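Local coordinates for Lmo1076 protein (Listeria monocytogenes serovar 1/2a, PDB 5JQC), which probably acts as a secreted, cell-wall-degrading autolysin with amidase activity, this chain being its stretch of three SH3-like GW repeats, at residues S154-Y159 and D172-H177; N102-N107 and I148-I153; Y42-A47 and G69-G74; V63-E68 and F94-K99. One frame throughout, in Å; residues are numbered along the deposited sequence.

Interaction 1: residues S154-Y159 and D172-H177; sequences SGRTYY and DARAFH. With SO4 (sulfate ion), chain E.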
loop_
_atom_site.group_PDB
_atom_site.type_symbol
_atom_site.label_atom_id
_atom_site.label_comp_id
_atom_site.label_asym_id
_atom_site.label_seq_id
_atom_site.Cartn_x
_atom_site.Cartn_y
_atom_site.Cartn_z
ATOM N N SER A 154 -6.657 7.556 -5.947
ATOM C CA SER A 154 -6.327 8.672 -6.825
ATOM C C SER A 154 -5.270 8.280 -7.849
ATOM O O SER A 154 -4.508 9.120 -8.334
ATOM C CB SER A 154 -5.892 9.897 -6.025
ATOM O OG SER A 154 -6.994 10.392 -5.292
ATOM N N GLY A 155 -5.243 7.000 -8.204
ATOM C CA GLY A 155 -4.286 6.513 -9.168
ATOM C C GLY A 155 -2.893 6.282 -8.633
ATOM O O GLY A 155 -1.993 5.953 -9.423
ATOM N N ARG A 156 -2.681 6.414 -7.323
ATOM C CA ARG A 156 -1.379 6.149 -6.722
ATOM C C ARG A 156 -1.436 4.912 -5.831
ATOM O O ARG A 156 -2.452 4.642 -5.179
ATOM C CB ARG A 156 -0.884 7.355 -5.912
ATOM C CG ARG A 156 -0.608 8.590 -6.735
ATOM C CD ARG A 156 -1.453 9.750 -6.179
ATOM N NE ARG A 156 -1.773 10.777 -7.175
ATOM C CZ ARG A 156 -2.075 12.042 -6.878
ATOM N NH1 ARG A 156 -2.358 12.910 -7.846
ATOM N NH2 ARG A 156 -2.073 12.451 -5.610
ATOM N N THR A 157 -0.339 4.164 -5.808
ATOM C CA THR A 157 -0.206 2.970 -4.985
ATOM C C THR A 157 0.617 3.291 -3.744
ATOM O O THR A 157 1.662 3.948 -3.834
ATOM C CB THR A 157 0.454 1.846 -5.780
ATOM O OG1 THR A 157 -0.225 1.696 -7.031
ATOM C CG2 THR A 157 0.386 0.538 -5.025
ATOM N N TYR A 158 0.133 2.837 -2.596
ATOM C CA TYR A 158 0.754 3.065 -1.303
ATOM C C TYR A 158 1.085 1.727 -0.662
ATOM O O TYR A 158 0.209 0.865 -0.537
ATOM C CB TYR A 158 -0.178 3.849 -0.395
ATOM C CG TYR A 158 -0.399 5.254 -0.898
ATOM C CD1 TYR A 158 0.526 6.246 -0.630
ATOM C CD2 TYR A 158 -1.511 5.578 -1.672
ATOM C CE1 TYR A 158 0.364 7.524 -1.091
ATOM C CE2 TYR A 158 -1.692 6.878 -2.145
ATOM C CZ TYR A 158 -0.743 7.841 -1.846
ATOM O OH TYR A 158 -0.887 9.130 -2.302
ATOM N N TYR A 159 2.333 1.563 -0.242
ATOM C CA TYR A 159 2.774 0.340 0.430
ATOM C C TYR A 159 2.748 0.536 1.932
ATOM O O TYR A 159 3.254 1.545 2.434
ATOM C CB TYR A 159 4.196 -0.028 0.037
ATOM C CG TYR A 159 4.327 -0.616 -1.315
ATOM C CD1 TYR A 159 3.244 -1.197 -1.949
ATOM C CD2 TYR A 159 5.547 -0.600 -1.959
ATOM C CE1 TYR A 159 3.383 -1.743 -3.209
ATOM C CE2 TYR A 159 5.704 -1.140 -3.204
ATOM C CZ TYR A 159 4.625 -1.718 -3.828
ATOM O OH TYR A 159 4.791 -2.260 -5.085
ATOM N N ASP A 172 4.237 5.953 -0.431
ATOM C CA ASP A 172 3.991 5.752 -1.852
ATOM C C ASP A 172 4.981 4.732 -2.410
ATOM O O ASP A 172 6.181 4.791 -2.141
ATOM C CB ASP A 172 4.088 7.089 -2.587
ATOM C CG ASP A 172 3.589 7.024 -4.033
ATOM O OD1 ASP A 172 4.231 6.333 -4.860
ATOM O OD2 ASP A 172 2.597 7.730 -4.360
ATOM N N ALA A 173 4.456 3.759 -3.155
ATOM C CA ALA A 173 5.282 2.700 -3.729
ATOM C C ALA A 173 6.446 3.231 -4.561
ATOM O O ALA A 173 7.449 2.524 -4.722
ATOM C CB ALA A 173 4.404 1.797 -4.588
ATOM N N ARG A 174 6.318 4.438 -5.121
ATOM C CA ARG A 174 7.408 5.053 -5.877
ATOM C C ARG A 174 8.609 5.396 -5.010
ATOM O O ARG A 174 9.696 5.649 -5.556
ATOM C CB ARG A 174 6.927 6.316 -6.578
ATOM C CG ARG A 174 6.036 6.069 -7.752
ATOM C CD ARG A 174 5.431 7.387 -8.225
ATOM N NE ARG A 174 4.466 7.906 -7.255
ATOM C CZ ARG A 174 3.759 9.022 -7.431
ATOM N NH1 ARG A 174 3.938 9.742 -8.533
ATOM N NH2 ARG A 174 2.894 9.427 -6.503
ATOM N N ALA A 175 8.439 5.394 -3.683
ATOM C CA ALA A 175 9.525 5.638 -2.746
ATOM C C ALA A 175 10.413 4.418 -2.515
ATOM O O ALA A 175 11.498 4.569 -1.943
ATOM C CB ALA A 175 8.951 6.100 -1.402
ATOM N N PHE A 176 9.983 3.219 -2.924
ATOM C CA PHE A 176 10.711 1.984 -2.670
ATOM C C PHE A 176 11.426 1.484 -3.918
ATOM O O PHE A 176 10.915 1.593 -5.036
ATOM C CB PHE A 176 9.792 0.864 -2.214
ATOM C CG PHE A 176 9.027 1.154 -0.975
ATOM C CD1 PHE A 176 7.931 1.994 -1.009
ATOM C CD2 PHE A 176 9.346 0.509 0.212
ATOM C CE1 PHE A 176 7.186 2.224 0.128
ATOM C CE2 PHE A 176 8.605 0.729 1.357
ATOM C CZ PHE A 176 7.524 1.590 1.317
ATOM N N HIS A 177 12.595 0.879 -3.701
ATOM C CA HIS A 177 13.251 0.017 -4.679
ATOM C C HIS A 177 13.016 -1.416 -4.215
ATOM O O HIS A 177 13.599 -1.853 -3.217
ATOM C CB HIS A 177 14.743 0.311 -4.779
ATOM C CG HIS A 177 15.476 -0.621 -5.694
ATOM N ND1 HIS A 177 15.729 -0.321 -7.016
ATOM C CD2 HIS A 177 15.987 -1.861 -5.487
ATOM C CE1 HIS A 177 16.382 -1.325 -7.578
ATOM N NE2 HIS A 177 16.549 -2.270 -6.673
HETATM S S SO4 E . 1.875 12.753 -7.754
HETATM O O1 SO4 E . 1.169 11.484 -7.701
HETATM O O2 SO4 E . 2.619 12.967 -6.502
HETATM O O3 SO4 E . 2.855 12.730 -8.861
HETATM O O4 SO4 E . 0.936 13.865 -7.955
HETATM O O HOH W 1 2.251 5.343 -6.739
HETATM O O HOH W 2 1.836 9.877 -3.432
#
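Ala173 sets its methyl group over one face of the Tyr159 ring, CB lying 3.6 Å from the ring centroid in a CH-pi contact. The same ring turns an edge, CD2 leading, toward the face of Phe176; this edge-to-face pair has its centroids 5.3 Å apart and its planes at 64°. Between the backbones, Ala173 N donates to Thr157 O at 2.9 Å, nearly straight at 171°. Tyr158 and Asp172 form an antiparallel non-hydrogen-bonded pair, and Tyr158 CD1 slants against Asp172 CA. Here strand 166-172 gives way to the 3-10 turn 173-175 and then to the last strand of the second GW repeat, a succession familiar from SH3-like barrels. Asp172 shapes that turn. With its CG anti to the backbone N (chi1 -169°), its OD1 takes Arg174 N through the anti lone pair at 2.8 Å, an Asx turn. Arg174 reaches back and grips the carboxylate side-on: NE meets OD1, and NH2 meets OD2 at 2.7 Å, both from above the carboxylate plane. Water 1 ties OD1 to Thr157 N as well. Thus held, Arg174 offers another edge to a sulfate, probably from the crystallisation liquor, with NH2 2.9 Å from its O1 and NH1 bonded to O3. Arg156 also lies against the anion: its guanidinium carries O1 over one face and Ser154 CB over the opposite one, while its CG packs against Arg174 NH2. Farther out, Leu106, Ile147 and Gln150 touch Tyr159, and Phe161 meets the Phe176 ring edge-to-face.

Interaction 2: residues N102-N107 and I148-I153; sequences NVKTLN and IKQGQI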
loop_
_atom_site.group_PDB
_atom_site.type_symbol
_atom_site.label_atom_id
_atom_site.label_comp_id
_atom_site.label_asym_id
_atom_site.label_seq_id
_atom_site.Cartn_x
_atom_site.Cartn_y
_atom_site.Cartn_z
ATOM N N ASN A 102 -7.910 -1.923 -4.853
ATOM C CA ASN A 102 -6.816 -2.827 -5.189
ATOM C C ASN A 102 -6.028 -3.233 -3.942
ATOM O O ASN A 102 -4.818 -3.443 -4.004
ATOM C CB ASN A 102 -5.895 -2.197 -6.244
ATOM C CG ASN A 102 -5.299 -3.220 -7.200
ATOM O OD1 ASN A 102 -5.877 -4.286 -7.429
ATOM N ND2 ASN A 102 -4.138 -2.900 -7.765
ATOM N N VAL A 103 -6.714 -3.334 -2.804
ATOM C CA VAL A 103 -6.070 -3.581 -1.517
ATOM C C VAL A 103 -5.721 -5.060 -1.409
ATOM O O VAL A 103 -6.610 -5.918 -1.415
ATOM C CB VAL A 103 -6.983 -3.157 -0.355
ATOM C CG1 VAL A 103 -6.264 -3.350 0.979
ATOM C CG2 VAL A 103 -7.446 -1.728 -0.530
ATOM N N LYS A 104 -4.431 -5.369 -1.282
ATOM C CA LYS A 104 -4.051 -6.761 -1.088
ATOM C C LYS A 104 -2.828 -6.873 -0.191
ATOM O O LYS A 104 -1.989 -5.967 -0.127
ATOM C CB LYS A 104 -3.801 -7.477 -2.422
ATOM C CG LYS A 104 -2.710 -6.933 -3.312
ATOM C CD LYS A 104 -2.679 -7.737 -4.612
ATOM C CE LYS A 104 -1.500 -7.392 -5.514
ATOM N NZ LYS A 104 -1.146 -8.554 -6.395
ATOM N N THR A 105 -2.765 -7.996 0.522
ATOM C CA THR A 105 -1.596 -8.355 1.304
ATOM C C THR A 105 -0.419 -8.650 0.380
ATOM O O THR A 105 -0.590 -9.175 -0.724
ATOM C CB THR A 105 -1.922 -9.573 2.172
ATOM O OG1 THR A 105 -2.963 -9.227 3.094
ATOM C CG2 THR A 105 -0.695 -10.043 2.956
ATOM N N LEU A 106 0.784 -8.287 0.830
ATOM C CA LEU A 106 2.008 -8.453 0.061
ATOM C C LEU A 106 3.074 -9.077 0.937
ATOM O O LEU A 106 2.982 -9.060 2.168
ATOM C CB LEU A 106 2.528 -7.109 -0.470
ATOM C CG LEU A 106 1.659 -6.392 -1.493
ATOM C CD1 LEU A 106 2.275 -5.044 -1.849
ATOM C CD2 LEU A 106 1.511 -7.268 -2.718
ATOM N N ASN A 107 4.127 -9.589 0.284
ATOM C CA ASN A 107 5.303 -10.087 0.993
ATOM C C ASN A 107 6.553 -9.734 0.182
ATOM O O ASN A 107 7.205 -10.579 -0.430
ATOM C CB ASN A 107 5.217 -11.600 1.240
ATOM C CG ASN A 107 6.456 -12.143 1.929
ATOM O OD1 ASN A 107 7.041 -11.471 2.784
ATOM N ND2 ASN A 107 6.880 -13.353 1.544
ATOM N N ILE A 148 4.246 -5.178 3.236
ATOM C CA ILE A 148 3.280 -6.176 3.696
ATOM C C ILE A 148 1.867 -5.961 3.152
ATOM O O ILE A 148 1.024 -6.869 3.281
ATOM C CB ILE A 148 3.239 -6.234 5.235
ATOM C CG1 ILE A 148 2.617 -4.949 5.777
ATOM C CG2 ILE A 148 4.645 -6.433 5.788
ATOM C CD1 ILE A 148 2.730 -4.793 7.267
ATOM N N LYS A 149 1.573 -4.812 2.545
ATOM C CA LYS A 149 0.225 -4.562 2.058
ATOM C C LYS A 149 0.281 -3.422 1.055
ATOM O O LYS A 149 1.148 -2.549 1.148
ATOM C CB LYS A 149 -0.708 -4.211 3.217
ATOM C CG LYS A 149 -2.154 -4.555 3.008
ATOM C CD LYS A 149 -2.970 -3.927 4.129
ATOM C CE LYS A 149 -4.334 -4.572 4.258
ATOM N NZ LYS A 149 -4.972 -4.185 5.547
ATOM N N GLN A 150 -0.659 -3.421 0.109
ATOM C CA GLN A 150 -0.806 -2.294 -0.804
ATOM C C GLN A 150 -2.258 -1.852 -0.853
ATOM O O GLN A 150 -3.173 -2.595 -0.485
ATOM C CB GLN A 150 -0.329 -2.618 -2.222
ATOM C CG GLN A 150 -1.152 -3.636 -2.962
ATOM C CD GLN A 150 -0.809 -3.677 -4.428
ATOM O OE1 GLN A 150 0.358 -3.716 -4.784
ATOM N NE2 GLN A 150 -1.824 -3.631 -5.293
ATOM N N GLY A 151 -2.448 -0.615 -1.309
ATOM C CA GLY A 151 -3.758 -0.059 -1.555
ATOM C C GLY A 151 -3.613 1.117 -2.482
ATOM O O GLY A 151 -2.575 1.790 -2.467
ATOM N N GLN A 152 -4.631 1.391 -3.293
ATOM C CA GLN A 152 -4.547 2.468 -4.260
ATOM C C GLN A 152 -5.622 3.499 -3.992
ATOM O O GLN A 152 -6.676 3.189 -3.431
ATOM C CB GLN A 152 -4.686 1.963 -5.688
ATOM C CG GLN A 152 -3.551 1.041 -6.088
ATOM C CD GLN A 152 -3.717 0.495 -7.491
ATOM O OE1 GLN A 152 -4.773 0.665 -8.120
ATOM N NE2 GLN A 152 -2.670 -0.166 -7.997
ATOM N N ILE A 153 -5.327 4.730 -4.391
ATOM C CA ILE A 153 -6.280 5.825 -4.326
ATOM C C ILE A 153 -5.749 6.952 -5.192
ATOM O O ILE A 153 -4.547 7.251 -5.199
ATOM C CB ILE A 153 -6.535 6.278 -2.871
ATOM C CG1 ILE A 153 -7.734 7.208 -2.833
ATOM C CG2 ILE A 153 -5.345 7.007 -2.303
ATOM C CD1 ILE A 153 -8.261 7.410 -1.443
#
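Ile148 accepts Leu106 N on its carbonyl oxygen, with Leu106 N and Ile148 O 2.8 Å apart, but the donor stands well above the carbonyl plane. The bond is straight at the hydrogen but sharply angled at the oxygen, and Leu106 O lies 3.1 Å from Ile148 O, two acceptors close together, while Ile148 CA-H points at Leu106 O. Lys149 pairs with Thr105 at a non-hydrogen-bonded position; its CG rests on Lys104 O at 3.4 Å, and its extended chain carries CE to Val103 CG1. Gln150 and Lys104 then make the hydrogen-bonded pair, Gln150 N giving to Lys104 O at 2.9 Å and Lys104 N returning a longer, more bent bond to Gln150 O. Both side chains have CG between the backbone N and carbonyl carbon (chi1 67° in Gln150, 60° in Lys104), and they run alongside each other, pointing the same way, with CG to CG 3.7 Å. Leu106 CD1 packs on Gln150 CB at 3.6 Å. Beyond, Gln150 NE2 donates to Asn102 O at 3.3 Å, straight and in the carbonyl plane. Gly151 CA faces Val103 CG2, and Gln152 lies beside Asn102 with the amide planes 62° apart. These are adjacent antiparallel strands of the second GW repeat's SH3-like sheet. The amide of the buried Gln150 thus adds a side-chain bond to the backbone ladder at the Asn102 corner, and Gln152 pairs with Thr101 beyond it.

Interaction 3: residues Y42-A47 and G69-G74; sequences YNTSAA and GTTSRG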
loop_
_atom_site.group_PDB
_atom_site.type_symbol
_atom_site.label_atom_id
_atom_site.label_comp_id
_atom_site.label_asym_id
_atom_site.label_seq_id
_atom_site.Cartn_x
_atom_site.Cartn_y
_atom_site.Cartn_z
ATOM N N TYR A 42 -36.779 11.774 6.578
ATOM C CA TYR A 42 -37.569 12.931 6.977
ATOM C C TYR A 42 -38.944 12.966 6.311
ATOM O O TYR A 42 -39.090 12.719 5.108
ATOM C CB TYR A 42 -36.805 14.201 6.658
ATOM C CG TYR A 42 -37.593 15.468 6.883
ATOM C CD1 TYR A 42 -37.971 15.850 8.163
ATOM C CD2 TYR A 42 -37.933 16.296 5.816
ATOM C CE1 TYR A 42 -38.678 17.023 8.380
ATOM C CE2 TYR A 42 -38.641 17.477 6.018
ATOM C CZ TYR A 42 -39.010 17.834 7.305
ATOM O OH TYR A 42 -39.717 19.000 7.514
ATOM N N ASN A 43 -39.960 13.250 7.131
ATOM C CA ASN A 43 -41.320 13.557 6.678
ATOM C C ASN A 43 -41.949 12.405 5.890
ATOM O O ASN A 43 -42.712 12.614 4.940
ATOM C CB ASN A 43 -41.356 14.852 5.864
ATOM C CG ASN A 43 -42.769 15.384 5.713
ATOM O OD1 ASN A 43 -43.575 15.250 6.630
ATOM N ND2 ASN A 43 -43.092 15.945 4.545
ATOM N N THR A 44 -41.638 11.175 6.297
ATOM C CA THR A 44 -42.266 9.987 5.739
ATOM C C THR A 44 -43.321 9.393 6.664
ATOM O O THR A 44 -44.125 8.565 6.215
ATOM C CB THR A 44 -41.197 8.935 5.421
ATOM O OG1 THR A 44 -40.443 8.660 6.608
ATOM C CG2 THR A 44 -40.245 9.476 4.367
ATOM N N SER A 45 -43.347 9.806 7.930
ATOM C CA SER A 45 -44.368 9.406 8.891
ATOM C C SER A 45 -44.454 10.487 9.964
ATOM O O SER A 45 -43.679 11.449 9.976
ATOM C CB SER A 45 -44.051 8.046 9.521
ATOM O OG SER A 45 -42.857 8.145 10.287
ATOM N N ALA A 46 -45.419 10.315 10.873
ATOM C CA ALA A 46 -45.515 11.205 12.025
ATOM C C ALA A 46 -44.225 11.181 12.839
ATOM O O ALA A 46 -43.716 12.233 13.248
ATOM C CB ALA A 46 -46.712 10.806 12.893
ATOM N N ALA A 47 -43.672 9.988 13.067
ATOM C CA ALA A 47 -42.436 9.880 13.838
ATOM C C ALA A 47 -41.277 10.578 13.128
ATOM O O ALA A 47 -40.455 11.245 13.771
ATOM C CB ALA A 47 -42.110 8.408 14.098
ATOM N N GLY A 69 -31.912 6.754 1.790
ATOM C CA GLY A 69 -33.264 6.777 1.257
ATOM C C GLY A 69 -33.595 8.145 0.691
ATOM O O GLY A 69 -33.149 9.170 1.224
ATOM N N THR A 70 -34.350 8.186 -0.400
ATOM C CA THR A 70 -34.654 9.449 -1.051
ATOM C C THR A 70 -36.148 9.718 -0.998
ATOM O O THR A 70 -36.960 8.789 -0.955
ATOM C CB THR A 70 -34.165 9.465 -2.507
ATOM O OG1 THR A 70 -34.930 8.548 -3.301
ATOM C CG2 THR A 70 -32.691 9.096 -2.567
ATOM N N THR A 71 -36.493 11.001 -0.940
ATOM C CA THR A 71 -37.846 11.474 -1.197
ATOM C C THR A 71 -37.746 12.661 -2.134
ATOM O O THR A 71 -36.643 13.107 -2.474
ATOM C CB THR A 71 -38.569 11.912 0.080
ATOM O OG1 THR A 71 -38.151 13.238 0.420
ATOM C CG2 THR A 71 -38.258 10.999 1.243
ATOM N N SER A 72 -38.894 13.222 -2.505
ATOM C CA SER A 72 -38.913 14.429 -3.320
ATOM C C SER A 72 -38.102 15.586 -2.718
ATOM O O SER A 72 -37.699 16.503 -3.451
ATOM C CB SER A 72 -40.364 14.834 -3.528
ATOM O OG SER A 72 -40.466 15.926 -4.413
ATOM N N ARG A 73 -37.836 15.573 -1.413
ATOM C CA ARG A 73 -37.132 16.698 -0.815
ATOM C C ARG A 73 -35.625 16.498 -0.691
ATOM O O ARG A 73 -34.929 17.471 -0.394
ATOM C CB ARG A 73 -37.700 17.010 0.571
ATOM C CG ARG A 73 -39.140 17.490 0.542
ATOM C CD ARG A 73 -39.677 17.594 1.962
ATOM N NE ARG A 73 -41.103 17.896 1.959
ATOM C CZ ARG A 73 -41.599 19.133 1.875
ATOM N NH1 ARG A 73 -42.908 19.335 1.871
ATOM N NH2 ARG A 73 -40.784 20.167 1.800
ATOM N N GLY A 74 -35.101 15.286 -0.897
ATOM C CA GLY A 74 -33.662 15.065 -0.817
ATOM C C GLY A 74 -33.352 13.622 -0.448
ATOM O O GLY A 74 -34.218 12.751 -0.517
HETATM O O HOH W 3 -38.936 14.140 2.596
#
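Tyr42 and Thr71 bring the two backbones nearest each other, yet their CA atoms stay 8.3 Å apart, with loop 42-47 facing the end of strand 62-71 and the type I turn from Thr71 to Gly74. Water fills part of that gap: water 3 donates to Tyr42 O at 2.9 Å and also lies against Thr71 OG1, though that approach is short enough to be doubtful in detail. Thr71 OG1 further accepts Arg73 N at 3.0 Å, an ST turn within the tight two-residue hairpin joining strands 62-71 and 74-81. Thr71 chi1 of 81° sets OG1 between the backbone N and carbonyl carbon and leaves CG2 anti to the carbonyl carbon, where it meets Thr44 CG2 methyl to methyl at 4.0 Å. Arg73 stretches out extended from CG to NE toward the loop. Its CD reaches the edge of the Tyr42 ring, 4.2 Å from CE2, with the guanidinium plane turned 81° from the ring. Asn43 CB lies over the centre of one face of that same ring, and its ND2 comes to 3.8 Å from Arg73 NE. The two nitrogens share an acceptor: Asp15 OD2, which forms a salt bridge with Arg73 NE and a hydrogen bond with Asn43 ND2. Thr44 OG1 is taken up within its own loop by Ile41 O. Direct hydrogen bonding between the two segments is absent, so the loop and the hairpin of the first GW repeat are joined by thin apolar touches and the common carboxylate of Asp15, which probably offsets the arginine's charge.

Interaction 4: residues V63-E68 and F94-K99; sequences VKILKE and FVYYPK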
loop_
_atom_site.group_PDB
_atom_site.type_symbol
_atom_site.label_atom_id
_atom_site.label_comp_id
_atom_site.label_asym_id
_atom_site.label_seq_id
_atom_site.Cartn_x
_atom_site.Cartn_y
_atom_site.Cartn_z
ATOM N N VAL A 63 -18.502 8.891 11.516
ATOM C CA VAL A 63 -19.685 8.062 11.662
ATOM C C VAL A 63 -19.666 7.002 10.576
ATOM O O VAL A 63 -18.898 7.071 9.615
ATOM C CB VAL A 63 -20.998 8.870 11.577
ATOM C CG1 VAL A 63 -21.151 9.771 12.791
ATOM C CG2 VAL A 63 -21.029 9.689 10.295
ATOM N N LYS A 64 -20.532 6.018 10.754
ATOM C CA LYS A 64 -20.755 4.957 9.787
ATOM C C LYS A 64 -22.102 5.197 9.123
ATOM O O LYS A 64 -23.084 5.504 9.806
ATOM C CB LYS A 64 -20.732 3.587 10.475
ATOM C CG LYS A 64 -19.412 3.222 11.172
ATOM C CD LYS A 64 -18.535 2.342 10.283
ATOM C CE LYS A 64 -17.334 1.788 11.037
ATOM N NZ LYS A 64 -16.615 0.755 10.237
ATOM N N ILE A 65 -22.156 5.061 7.804
ATOM C CA ILE A 65 -23.399 5.244 7.068
ATOM C C ILE A 65 -23.910 3.867 6.696
ATOM O O ILE A 65 -23.219 3.106 6.007
ATOM C CB ILE A 65 -23.208 6.125 5.826
ATOM C CG1 ILE A 65 -22.589 7.468 6.212
ATOM C CG2 ILE A 65 -24.542 6.348 5.128
ATOM C CD1 ILE A 65 -23.451 8.303 7.141
ATOM N N LEU A 66 -25.133 3.561 7.134
ATOM C CA LEU A 66 -25.732 2.240 7.015
ATOM C C LEU A 66 -26.783 2.144 5.917
ATOM O O LEU A 66 -26.892 1.108 5.253
ATOM C CB LEU A 66 -26.368 1.835 8.350
ATOM C CG LEU A 66 -25.487 1.401 9.526
ATOM C CD1 LEU A 66 -24.741 2.567 10.143
ATOM C CD2 LEU A 66 -26.377 0.724 10.560
ATOM N N LYS A 67 -27.588 3.184 5.726
ATOM C CA LYS A 67 -28.656 3.145 4.739
ATOM C C LYS A 67 -28.784 4.525 4.122
ATOM O O LYS A 67 -28.391 5.527 4.723
ATOM C CB LYS A 67 -30.019 2.761 5.334
ATOM C CG LYS A 67 -30.094 1.476 6.150
ATOM C CD LYS A 67 -31.535 1.276 6.643
ATOM C CE LYS A 67 -31.634 0.109 7.631
ATOM N NZ LYS A 67 -31.263 -1.181 6.996
ATOM N N GLU A 68 -29.349 4.567 2.917
ATOM C CA GLU A 68 -29.735 5.825 2.287
ATOM C C GLU A 68 -31.144 5.668 1.753
ATOM O O GLU A 68 -31.516 4.587 1.299
ATOM C CB GLU A 68 -28.808 6.225 1.139
ATOM C CG GLU A 68 -27.332 6.123 1.462
ATOM C CD GLU A 68 -26.474 6.902 0.475
ATOM O OE1 GLU A 68 -27.050 7.404 -0.520
ATOM O OE2 GLU A 68 -25.239 7.007 0.700
ATOM N N PHE A 94 -22.973 15.402 5.441
ATOM C CA PHE A 94 -21.848 14.484 5.627
ATOM C C PHE A 94 -20.815 14.615 4.509
ATOM O O PHE A 94 -21.158 14.891 3.355
ATOM C CB PHE A 94 -22.293 13.000 5.659
ATOM C CG PHE A 94 -23.369 12.682 6.663
ATOM C CD1 PHE A 94 -24.703 12.932 6.381
ATOM C CD2 PHE A 94 -23.046 12.076 7.868
ATOM C CE1 PHE A 94 -25.687 12.609 7.306
ATOM C CE2 PHE A 94 -24.022 11.752 8.789
ATOM C CZ PHE A 94 -25.340 12.016 8.510
ATOM N N VAL A 95 -19.548 14.350 4.857
ATOM C CA VAL A 95 -18.460 14.160 3.891
ATOM C C VAL A 95 -18.008 12.699 3.952
ATOM O O VAL A 95 -17.433 12.261 4.959
ATOM C CB VAL A 95 -17.280 15.099 4.159
ATOM C CG1 VAL A 95 -16.178 14.854 3.146
ATOM C CG2 VAL A 95 -17.731 16.561 4.085
ATOM N N TYR A 96 -18.264 11.945 2.880
ATOM C CA TYR A 96 -17.887 10.537 2.845
ATOM C C TYR A 96 -16.389 10.398 2.619
ATOM O O TYR A 96 -15.802 11.104 1.789
ATOM C CB TYR A 96 -18.619 9.788 1.728
ATOM C CG TYR A 96 -20.081 9.491 1.969
ATOM C CD1 TYR A 96 -20.843 10.258 2.846
ATOM C CD2 TYR A 96 -20.701 8.437 1.307
ATOM C CE1 TYR A 96 -22.179 9.981 3.054
ATOM C CE2 TYR A 96 -22.041 8.144 1.509
ATOM C CZ TYR A 96 -22.776 8.917 2.386
ATOM O OH TYR A 96 -24.110 8.640 2.595
ATOM N N TYR A 97 -15.772 9.469 3.356
ATOM C CA TYR A 97 -14.383 9.121 3.092
ATOM C C TYR A 97 -14.298 8.192 1.882
ATOM O O TYR A 97 -15.085 7.249 1.764
ATOM C CB TYR A 97 -13.758 8.432 4.295
ATOM C CG TYR A 97 -13.504 9.330 5.483
ATOM C CD1 TYR A 97 -12.451 10.237 5.487
ATOM C CD2 TYR A 97 -14.292 9.241 6.618
ATOM C CE1 TYR A 97 -12.211 11.044 6.586
ATOM C CE2 TYR A 97 -14.056 10.044 7.716
ATOM C CZ TYR A 97 -13.020 10.938 7.696
ATOM O OH TYR A 97 -12.812 11.732 8.798
ATOM N N PRO A 98 -13.369 8.437 0.973
ATOM C CA PRO A 98 -13.124 7.482 -0.107
ATOM C C PRO A 98 -12.478 6.232 0.457
ATOM O O PRO A 98 -11.836 6.267 1.508
ATOM C CB PRO A 98 -12.152 8.237 -1.015
ATOM C CG PRO A 98 -11.370 9.055 -0.035
ATOM C CD PRO A 98 -12.396 9.540 0.955
ATOM N N LYS A 99 -12.639 5.120 -0.256
ATOM C CA LYS A 99 -12.021 3.856 0.133
ATOM C C LYS A 99 -10.853 3.533 -0.791
ATOM O O LYS A 99 -10.869 3.881 -1.978
ATOM C CB LYS A 99 -13.038 2.711 0.094
ATOM C CG LYS A 99 -14.228 2.856 1.056
ATOM C CD LYS A 99 -15.268 1.757 0.802
ATOM C CE LYS A 99 -16.398 1.785 1.823
ATOM N NZ LYS A 99 -17.416 0.738 1.545
#
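Val63 brings CG2 to the edge of the Phe94 ring, 3.9 Å from CE2. Two residues on, Ile65 points into the same space with CD1 over a face of Phe94, 4.2 Å from the ring centroid in a CH-pi contact. Its other branches serve Tyr96: CG1 lies 4.1 Å from CE1, and CG2, anti to the backbone N, closes to 3.4 Å from the hydroxyl OH. One isoleucine thus touches both rings of strand 94-96 with different branches. The strands cross at close to a right angle, 87°, with axes 9.5 Å apart, so the contact runs through the interior between them. Such filling between nearly orthogonal strands belongs to the SH3-like barrel of the first GW repeat; Val29, Val77, Phe79 and Met89 also touch Phe94. Glu68 comes last along the strand. It and Tyr96 approach from opposite directions, and Tyr96 OH donates to Glu68 OE2 at 2.7 Å. The oxygen lies in the ring plane at its edge, whereas the hydroxyl stands above the carboxylate plane, the two planes being 80° apart. Chi1 of -47° and an extended chain beyond CG carry the carboxylate to that meeting. Its second oxygen, OE1, forms a salt bridge with Lys91 NZ, which would favour the ionised form of this buried acid, and a bound glycerol, probably from the crystallisation liquor, lies about 5 Å from the Glu68 side chain.

Overall arrangement
Interactions 1 and 2 belong to the same sheet of the second GW repeat, centres 10 Å apart: Tyr158 N probably hydrogen-bonds Gly151 O (2.9 Å), and Tyr159 CE1 packs on Leu106 CD1 (3.7 Å). Interactions 3 and 4 share strand 62-71 in the first repeat, with centres 19 Å apart and no touch beyond their adjoining sequence. The repeats meet where segment 94-99 runs on toward 102-107, Pro98 CG lying 3.8 Å from Ile153 CD1, so interactions 2 and 4 touch although their centres are 22 Å apart. Interaction 3 lies farthest out, about 44 Å from interaction 1 between centres, well away from the sulfate held there.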